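Local coordinates for adhesion G-protein coupled receptor G6 (Danio rerio, PDB 6V55) that probably couples cell adhesion to signalling in myelination, as the calcium-binding extracellular region of an adhesion receptor, at residues Asp452-His457 with Ala481-Met486; Ser571-Gln576 with Leu682-Gln687. All blocks are in the same frame, centred on the assembly; numbering follows the deposited sequence.

Interaction 1: residues Asp452-His457 with Ala481-Met486; sequences DEFPVH and ASRTCM
Asp452 meets Arg483 through a salt bridge that is also a nearly linear hydrogen bond, with OD2 2.6 Å from Arg483 NH1 and an N-H...O angle of 172°. OD2 offers its anti lone pair and lies almost in the guanidinium plane, at the edge of the group, and the carboxylate is turned 29° from that plane. A chi1 of 178° swings the carboxylate of Asp452 beside the carbonyl carbon, toward Arg483, whose chain is extended from CG to NE. A water accepts from Arg483 NH2 at 2.8 Å; its link to Asp452 OD2 is too short to be trusted. Glu453 points away and closes the following turn instead, where its OE1 takes the N-H of His457 at 2.9 Å. Phe454 covers one guanidinium face with CD2, 3.8 Å from Arg483 NH2, although the ring itself is set obliquely. The chain then turns through a cis peptide bond into Pro455. Arg483 NE donates to Ala497 O, and its guanidinium forms a cation-pi contact with Trp496. Strand 480-488 runs between 468-472 and 493-496 in an antiparallel sheet; the 452-453/459-460 hairpin packs beside it through Trp460, and the Cys449-Cys485 disulfide ties strand 480-488 to the chain just before strand 452-453.

Interaction 2: residues Ser571-Gln576 with Leu682-Gln687; sequences SSEDAQ and LFQDHQ
The amide of Gln684 and the carboxylate of Glu573 meet with their planes 40° apart. Glu573 OE1 sits over one face of the amide, 3.3 Å from Gln684 CD, whereas at the amide edge NE2 sends a hydrogen bond of 2.8 Å to the backbone O of Glu573. That bond is nearly straight (166°) and its acceptor lies close to the amide plane. OE1 of Glu573 is also 3.3 Å from Gln684 NE2, but at an angle too poor for a bond. The second bond of NE2 goes to Gly681 O, so two acceptors fix the rotation of the amide. Gln684 spans the gap because its chain runs extended beyond CG (chi2 -179°). A leucine here would probably leave the carbonyls of Glu573 and Gly681 without this shared donor, loosening the loop's hold on the helix start. Nearby, Gln576 OE1 rests 3.7 Å from Leu682 CD2, while its NE2 donates to Ser571 O at 3.0 Å. Ser572 OG accepts from Ala575 N at 3.2 Å, an N-cap that begins helix 573-593. This helix start packed on the loop between strands 671-677 and 697-701 is consistent with a GAIN domain, in which a helical subdomain lies against a beta sandwich carrying the GPS motif.

How the interactions relate
Interactions 1 and 2 do not touch: their centres lie 35 Å apart and their nearest atoms about 13 Å. Both segments of interaction 1 precede those of interaction 2 in the chain. Helix 534-550 relates them, since His457 NE2 bonds to Glu536 OE2 on it, while Ser571 and Ala575 of interaction 2 lean on its Leu537 and Lys534. Interaction 1 belongs to a small module with the disulfides Cys449-Cys485 and Cys473-Cys504, probably the hormone-receptor-like one, that borders the helices used by interaction 2. Ser482 touches a glycan sugar attached to the protein, and a bound N-acetylglucosamine lies about 9 Å from the side chain of Arg483; neither marks a binding pocket.

Interaction 1: residues Asp452-His457 with Ala481-Met486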
ATOM      1  N   ASP A 452     -13.987   7.194  -1.497  1.00 29.16           N
ATOM      2  CA  ASP A 452     -14.818   8.361  -1.200  1.00 27.98           C
ATOM      3  C   ASP A 452     -14.931   8.556   0.311  1.00 26.70           C
ATOM      4  O   ASP A 452     -15.259   7.606   1.030  1.00 26.94           O
ATOM      5  CB  ASP A 452     -16.212   8.179  -1.818  1.00 26.81           C
ATOM      6  CG  ASP A 452     -17.139   9.334  -1.513  1.00 29.46           C
ATOM      7  OD1 ASP A 452     -16.781  10.468  -1.909  1.00 30.07           O
ATOM      8  OD2 ASP A 452     -18.216   9.120  -0.890  1.00 28.06           O
ATOM      9  N   GLU A 453     -14.679   9.780   0.793  1.00 24.70           N
ATOM     10  CA  GLU A 453     -14.754  10.093   2.225  1.00 27.12           C
ATOM     11  C   GLU A 453     -16.077  10.800   2.519  1.00 28.73           C
ATOM     12  O   GLU A 453     -16.240  11.986   2.208  1.00 29.44           O
ATOM     13  CB  GLU A 453     -13.566  10.946   2.661  1.00 29.46           C
ATOM     14  CG  GLU A 453     -13.580  11.410   4.136  1.00 31.03           C
ATOM     15  CD  GLU A 453     -12.196  11.856   4.606  1.00 35.19           C
ATOM     16  OE1 GLU A 453     -12.005  12.135   5.824  1.00 32.97           O
ATOM     17  OE2 GLU A 453     -11.284  11.909   3.745  1.00 39.15           O
ATOM     18  N   PHE A 454     -17.030  10.061   3.107  1.00 26.37           N
ATOM     19  CA  PHE A 454     -18.287  10.661   3.551  1.00 27.33           C
ATOM     20  C   PHE A 454     -18.828   9.894   4.757  1.00 27.24           C
ATOM     21  O   PHE A 454     -18.963   8.664   4.691  1.00 29.60           O
ATOM     22  CB  PHE A 454     -19.356  10.715   2.458  1.00 31.19           C
ATOM     23  CG  PHE A 454     -20.657  11.303   2.943  1.00 30.60           C
ATOM     24  CD1 PHE A 454     -20.719  12.643   3.344  1.00 33.40           C
ATOM     25  CD2 PHE A 454     -21.793  10.510   3.058  1.00 25.08           C
ATOM     26  CE1 PHE A 454     -21.898  13.185   3.832  1.00 28.89           C
ATOM     27  CE2 PHE A 454     -22.975  11.045   3.529  1.00 26.59           C
ATOM     28  CZ  PHE A 454     -23.028  12.383   3.921  1.00 28.09           C
ATOM     29  N   PRO A 455     -19.044  10.563   5.916  1.00 23.33           N
ATOM     30  CA  PRO A 455     -18.603  11.925   6.240  1.00 24.27           C
ATOM     31  C   PRO A 455     -17.102  11.965   6.565  1.00 30.09           C
ATOM     32  O   PRO A 455     -16.396  11.005   6.219  1.00 38.16           O
ATOM     33  CB  PRO A 455     -19.444  12.286   7.465  1.00 21.76           C
ATOM     34  CG  PRO A 455     -19.681  11.002   8.139  1.00 20.80           C
ATOM     35  CD  PRO A 455     -19.801   9.967   7.034  1.00 20.82           C
ATOM     36  N   VAL A 456     -16.619  13.054   7.168  1.00 25.30           N
ATOM     37  CA  VAL A 456     -15.191  13.187   7.407  1.00 21.95           C
ATOM     38  C   VAL A 456     -14.755  12.153   8.449  1.00 25.39           C
ATOM     39  O   VAL A 456     -15.560  11.733   9.300  1.00 28.34           O
ATOM     40  CB  VAL A 456     -14.870  14.646   7.782  1.00 23.30           C
ATOM     41  CG1 VAL A 456     -15.332  14.997   9.196  1.00 25.49           C
ATOM     42  CG2 VAL A 456     -13.384  14.960   7.602  1.00 23.75           C
ATOM     43  N   HIS A 457     -13.550  11.592   8.226  1.00 21.51           N
ATOM     44  CA  HIS A 457     -12.932  10.440   8.898  1.00 22.83           C
ATOM     45  C   HIS A 457     -13.631   9.113   8.610  1.00 26.12           C
ATOM     46  O   HIS A 457     -13.369   8.121   9.300  1.00 26.72           O
ATOM     47  CB  HIS A 457     -12.790  10.606  10.421  1.00 28.60           C
ATOM     48  CG  HIS A 457     -12.398  11.983  10.853  1.00 30.02           C
ATOM     49  ND1 HIS A 457     -11.091  12.420  10.840  1.00 30.05           N
ATOM     50  CD2 HIS A 457     -13.147  13.030  11.279  1.00 29.12           C
ATOM     51  CE1 HIS A 457     -11.050  13.675  11.249  1.00 30.14           C
ATOM     52  NE2 HIS A 457     -12.284  14.069  11.518  1.00 30.63           N
ATOM     53  N   ALA A 481     -18.974   1.176  11.072  1.00 31.26           N
ATOM     54  CA  ALA A 481     -19.953   1.745  10.160  1.00 23.58           C
ATOM     55  C   ALA A 481     -19.891   0.954   8.866  1.00 25.38           C
ATOM     56  O   ALA A 481     -18.925   0.230   8.626  1.00 30.91           O
ATOM     57  CB  ALA A 481     -19.672   3.225   9.886  1.00 17.58           C
ATOM     58  N   SER A 482     -20.921   1.082   8.028  1.00 27.24           N
ATOM     59  CA  SER A 482     -20.957   0.340   6.770  1.00 24.88           C
ATOM     60  C   SER A 482     -21.572   1.181   5.662  1.00 22.87           C
ATOM     61  O   SER A 482     -22.378   2.074   5.922  1.00 18.22           O
ATOM     62  CB  SER A 482     -21.723  -0.982   6.889  1.00 22.16           C
ATOM     63  OG  SER A 482     -23.115  -0.736   6.874  1.00 27.45           O
ATOM     64  N   ARG A 483     -21.151   0.897   4.423  1.00 27.34           N
ATOM     65  CA  ARG A 483     -21.646   1.549   3.209  1.00 25.12           C
ATOM     66  C   ARG A 483     -21.649   0.536   2.073  1.00 27.68           C
ATOM     67  O   ARG A 483     -20.713  -0.257   1.942  1.00 24.63           O
ATOM     68  CB  ARG A 483     -20.797   2.761   2.801  1.00 20.15           C
ATOM     69  CG  ARG A 483     -21.568   3.856   2.101  1.00 23.92           C
ATOM     70  CD  ARG A 483     -20.674   5.019   1.690  1.00 24.94           C
ATOM     71  NE  ARG A 483     -21.422   6.147   1.130  1.00 25.64           N
ATOM     72  CZ  ARG A 483     -20.850   7.184   0.512  1.00 27.00           C
ATOM     73  NH1 ARG A 483     -19.527   7.222   0.363  1.00 24.14           N
ATOM     74  NH2 ARG A 483     -21.595   8.181   0.037  1.00 28.71           N
ATOM     75  N   THR A 484     -22.699   0.565   1.250  1.00 32.44           N
ATOM     76  CA  THR A 484     -22.876  -0.404   0.172  1.00 26.61           C
ATOM     77  C   THR A 484     -22.804   0.295  -1.178  1.00 22.62           C
ATOM     78  O   THR A 484     -23.424   1.348  -1.374  1.00 29.06           O
ATOM     79  CB  THR A 484     -24.207  -1.151   0.318  1.00 28.09           C
ATOM     80  OG1 THR A 484     -24.276  -1.725   1.626  1.00 32.71           O
ATOM     81  CG2 THR A 484     -24.322  -2.287  -0.704  1.00 29.26           C
ATOM     82  N   CYS A 485     -22.012  -0.274  -2.085  1.00 18.59           N
ATOM     83  CA  CYS A 485     -21.969   0.102  -3.495  1.00 22.20           C
ATOM     84  C   CYS A 485     -23.145  -0.573  -4.207  1.00 30.78           C
ATOM     85  O   CYS A 485     -23.098  -1.774  -4.487  1.00 27.53           O
ATOM     86  CB  CYS A 485     -20.633  -0.330  -4.093  1.00 23.08           C
ATOM     87  SG  CYS A 485     -20.390   0.135  -5.816  0.57 18.67           S
ATOM     88  N   MET A 486     -24.196   0.198  -4.526  1.00 35.92           N
ATOM     89  CA  MET A 486     -25.454  -0.308  -5.082  1.00 31.54           C
ATOM     90  C   MET A 486     -25.519  -0.138  -6.598  1.00 32.54           C
ATOM     91  O   MET A 486     -24.807   0.676  -7.189  1.00 32.36           O
ATOM     92  CB  MET A 486     -26.652   0.421  -4.475  1.00 28.35           C
ATOM     93  CG  MET A 486     -26.637   0.502  -2.988  1.00 27.38           C
ATOM     94  SD  MET A 486     -27.777  -0.656  -2.240  0.73 31.11           S
ATOM     95  CE  MET A 486     -29.348   0.025  -2.781  1.00 33.84           C
TER
HETATM   96  O   HOH W   1     -20.333  10.282  -1.272  1.00 29.12           O

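Interaction 2: residues Ser571-Gln576 with Leu682-Gln687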
ATOM      1  N   SER A 571      -1.161  22.957  18.746  1.00 30.59           N
ATOM      2  CA  SER A 571      -2.169  23.353  17.775  1.00 28.88           C
ATOM      3  C   SER A 571      -2.042  24.839  17.489  1.00 31.51           C
ATOM      4  O   SER A 571      -1.230  25.547  18.096  1.00 35.39           O
ATOM      5  CB  SER A 571      -3.559  23.016  18.292  1.00 28.32           C
ATOM      6  OG  SER A 571      -3.729  21.616  18.214  1.00 33.50           O
ATOM      7  N   SER A 572      -2.860  25.328  16.558  1.00 33.09           N
ATOM      8  CA  SER A 572      -2.870  26.754  16.250  1.00 37.82           C
ATOM      9  C   SER A 572      -3.445  27.550  17.418  1.00 39.05           C
ATOM     10  O   SER A 572      -4.153  27.015  18.277  1.00 39.43           O
ATOM     11  CB  SER A 572      -3.695  27.034  14.997  1.00 38.80           C
ATOM     12  OG  SER A 572      -5.082  27.033  15.308  1.00 37.06           O
ATOM     13  N   GLU A 573      -3.107  28.843  17.451  1.00 37.95           N
ATOM     14  CA  GLU A 573      -3.524  29.695  18.558  1.00 37.07           C
ATOM     15  C   GLU A 573      -5.034  29.924  18.574  1.00 39.95           C
ATOM     16  O   GLU A 573      -5.620  30.099  19.652  1.00 44.73           O
ATOM     17  CB  GLU A 573      -2.778  31.025  18.493  1.00 43.44           C
ATOM     18  CG  GLU A 573      -1.309  30.932  18.871  1.00 52.34           C
ATOM     19  CD  GLU A 573      -0.931  31.941  19.941  1.00 59.98           C
ATOM     20  OE1 GLU A 573      -1.805  32.760  20.313  1.00 62.51           O
ATOM     21  OE2 GLU A 573       0.233  31.909  20.414  1.00 62.01           O
ATOM     22  N   ASP A 574      -5.689  29.877  17.409  1.00 42.03           N
ATOM     23  CA  ASP A 574      -7.140  30.011  17.391  1.00 46.59           C
ATOM     24  C   ASP A 574      -7.849  28.714  17.763  1.00 44.70           C
ATOM     25  O   ASP A 574      -8.990  28.764  18.241  1.00 44.27           O
ATOM     26  CB  ASP A 574      -7.610  30.514  16.024  1.00 54.95           C
ATOM     27  CG  ASP A 574      -7.903  32.008  16.032  1.00 62.79           C
ATOM     28  OD1 ASP A 574      -7.337  32.703  16.913  1.00 64.43           O
ATOM     29  OD2 ASP A 574      -8.683  32.483  15.167  1.00 65.38           O
ATOM     30  N   ALA A 575      -7.190  27.565  17.593  1.00 45.24           N
ATOM     31  CA  ALA A 575      -7.791  26.303  18.010  1.00 44.79           C
ATOM     32  C   ALA A 575      -7.800  26.164  19.530  1.00 44.60           C
ATOM     33  O   ALA A 575      -8.798  25.721  20.115  1.00 45.81           O
ATOM     34  CB  ALA A 575      -7.049  25.135  17.364  1.00 43.54           C
ATOM     35  N   GLN A 576      -6.712  26.575  20.181  1.00 41.16           N
ATOM     36  CA  GLN A 576      -6.605  26.441  21.626  1.00 39.55           C
ATOM     37  C   GLN A 576      -7.505  27.411  22.374  1.00 42.57           C
ATOM     38  O   GLN A 576      -7.935  27.076  23.484  1.00 42.47           O
ATOM     39  CB  GLN A 576      -5.168  26.675  22.086  1.00 35.40           C
ATOM     40  CG  GLN A 576      -4.142  25.891  21.362  1.00 27.90           C
ATOM     41  CD  GLN A 576      -2.750  26.177  21.870  1.00 25.63           C
ATOM     42  OE1 GLN A 576      -2.501  26.162  23.079  1.00 26.11           O
ATOM     43  NE2 GLN A 576      -1.825  26.424  20.948  1.00 26.29           N
ATOM     44  N   LEU A 682      -2.105  28.385  25.648  1.00 31.10           N
ATOM     45  CA  LEU A 682      -3.260  28.240  26.520  1.00 29.67           C
ATOM     46  C   LEU A 682      -3.485  29.469  27.400  1.00 26.98           C
ATOM     47  O   LEU A 682      -4.461  29.497  28.162  1.00 27.53           O
ATOM     48  CB  LEU A 682      -3.109  26.980  27.400  1.00 25.56           C
ATOM     49  CG  LEU A 682      -2.948  25.576  26.772  1.00 19.99           C
ATOM     50  CD1 LEU A 682      -2.475  24.569  27.810  1.00 12.77           C
ATOM     51  CD2 LEU A 682      -4.249  25.093  26.137  1.00 13.67           C
ATOM     52  N   PHE A 683      -2.624  30.483  27.311  1.00 21.92           N
ATOM     53  CA  PHE A 683      -2.663  31.625  28.218  1.00 24.12           C
ATOM     54  C   PHE A 683      -2.850  32.938  27.461  1.00 26.37           C
ATOM     55  O   PHE A 683      -2.251  33.969  27.800  1.00 29.16           O
ATOM     56  CB  PHE A 683      -1.399  31.683  29.073  1.00 24.55           C
ATOM     57  CG  PHE A 683      -1.156  30.449  29.896  1.00 20.57           C
ATOM     58  CD1 PHE A 683      -0.339  29.428  29.413  1.00 16.73           C
ATOM     59  CD2 PHE A 683      -1.732  30.312  31.159  1.00 16.88           C
ATOM     60  CE1 PHE A 683      -0.102  28.294  30.165  1.00 13.56           C
ATOM     61  CE2 PHE A 683      -1.495  29.170  31.920  1.00 17.15           C
ATOM     62  CZ  PHE A 683      -0.678  28.159  31.413  1.00 14.23           C
ATOM     63  N   GLN A 684      -3.706  32.921  26.445  1.00 26.29           N
ATOM     64  CA  GLN A 684      -3.935  34.099  25.619  1.00 31.04           C
ATOM     65  C   GLN A 684      -4.773  35.141  26.354  1.00 31.36           C
ATOM     66  O   GLN A 684      -5.733  34.810  27.057  1.00 30.04           O
ATOM     67  CB  GLN A 684      -4.617  33.690  24.317  1.00 32.33           C
ATOM     68  CG  GLN A 684      -3.786  32.691  23.537  1.00 35.72           C
ATOM     69  CD  GLN A 684      -4.422  32.295  22.237  1.00 41.53           C
ATOM     70  OE1 GLN A 684      -5.059  33.112  21.580  1.00 46.09           O
ATOM     71  NE2 GLN A 684      -4.222  31.048  21.832  1.00 42.21           N
ATOM     72  N   ASP A 685      -4.389  36.406  26.190  1.00 32.18           N
ATOM     73  CA  ASP A 685      -5.015  37.539  26.870  1.00 32.33           C
ATOM     74  C   ASP A 685      -5.112  38.668  25.852  1.00 35.71           C
ATOM     75  O   ASP A 685      -4.082  39.208  25.426  1.00 36.71           O
ATOM     76  CB  ASP A 685      -4.192  37.962  28.088  1.00 30.92           C
ATOM     77  CG  ASP A 685      -4.979  38.788  29.101  1.00 33.52           C
ATOM     78  OD1 ASP A 685      -5.946  39.491  28.735  1.00 35.53           O
ATOM     79  OD2 ASP A 685      -4.602  38.750  30.295  1.00 34.46           O
ATOM     80  N   HIS A 686      -6.338  39.027  25.465  1.00 34.36           N
ATOM     81  CA  HIS A 686      -6.559  40.140  24.557  1.00 35.16           C
ATOM     82  C   HIS A 686      -6.866  41.451  25.287  1.00 35.32           C
ATOM     83  O   HIS A 686      -7.239  42.435  24.640  1.00 35.11           O
ATOM     84  CB  HIS A 686      -7.682  39.799  23.583  1.00 41.09           C
ATOM     85  CG  HIS A 686      -7.321  38.731  22.596  1.00 51.04           C
ATOM     86  ND1 HIS A 686      -8.264  38.072  21.834  1.00 55.13           N
ATOM     87  CD2 HIS A 686      -6.123  38.205  22.250  1.00 52.81           C
ATOM     88  CE1 HIS A 686      -7.662  37.182  21.066  1.00 55.80           C
ATOM     89  NE2 HIS A 686      -6.362  37.242  21.299  1.00 53.88           N
ATOM     90  N   GLN A 687      -6.720  41.483  26.614  1.00 32.09           N
ATOM     91  CA  GLN A 687      -6.833  42.710  27.393  1.00 28.61           C
ATOM     92  C   GLN A 687      -5.499  43.025  28.059  1.00 32.20           C
ATOM     93  O   GLN A 687      -5.442  43.325  29.251  1.00 34.08           O
ATOM     94  CB  GLN A 687      -7.949  42.584  28.433  1.00 27.95           C
ATOM     95  CG  GLN A 687      -9.330  42.920  27.870  1.00 34.43           C
ATOM     96  CD  GLN A 687     -10.467  42.638  28.845  1.00 42.86           C
ATOM     97  OE1 GLN A 687     -11.378  41.868  28.539  1.00 48.01           O
ATOM     98  NE2 GLN A 687     -10.429  43.273  30.020  1.00 44.75           N
TER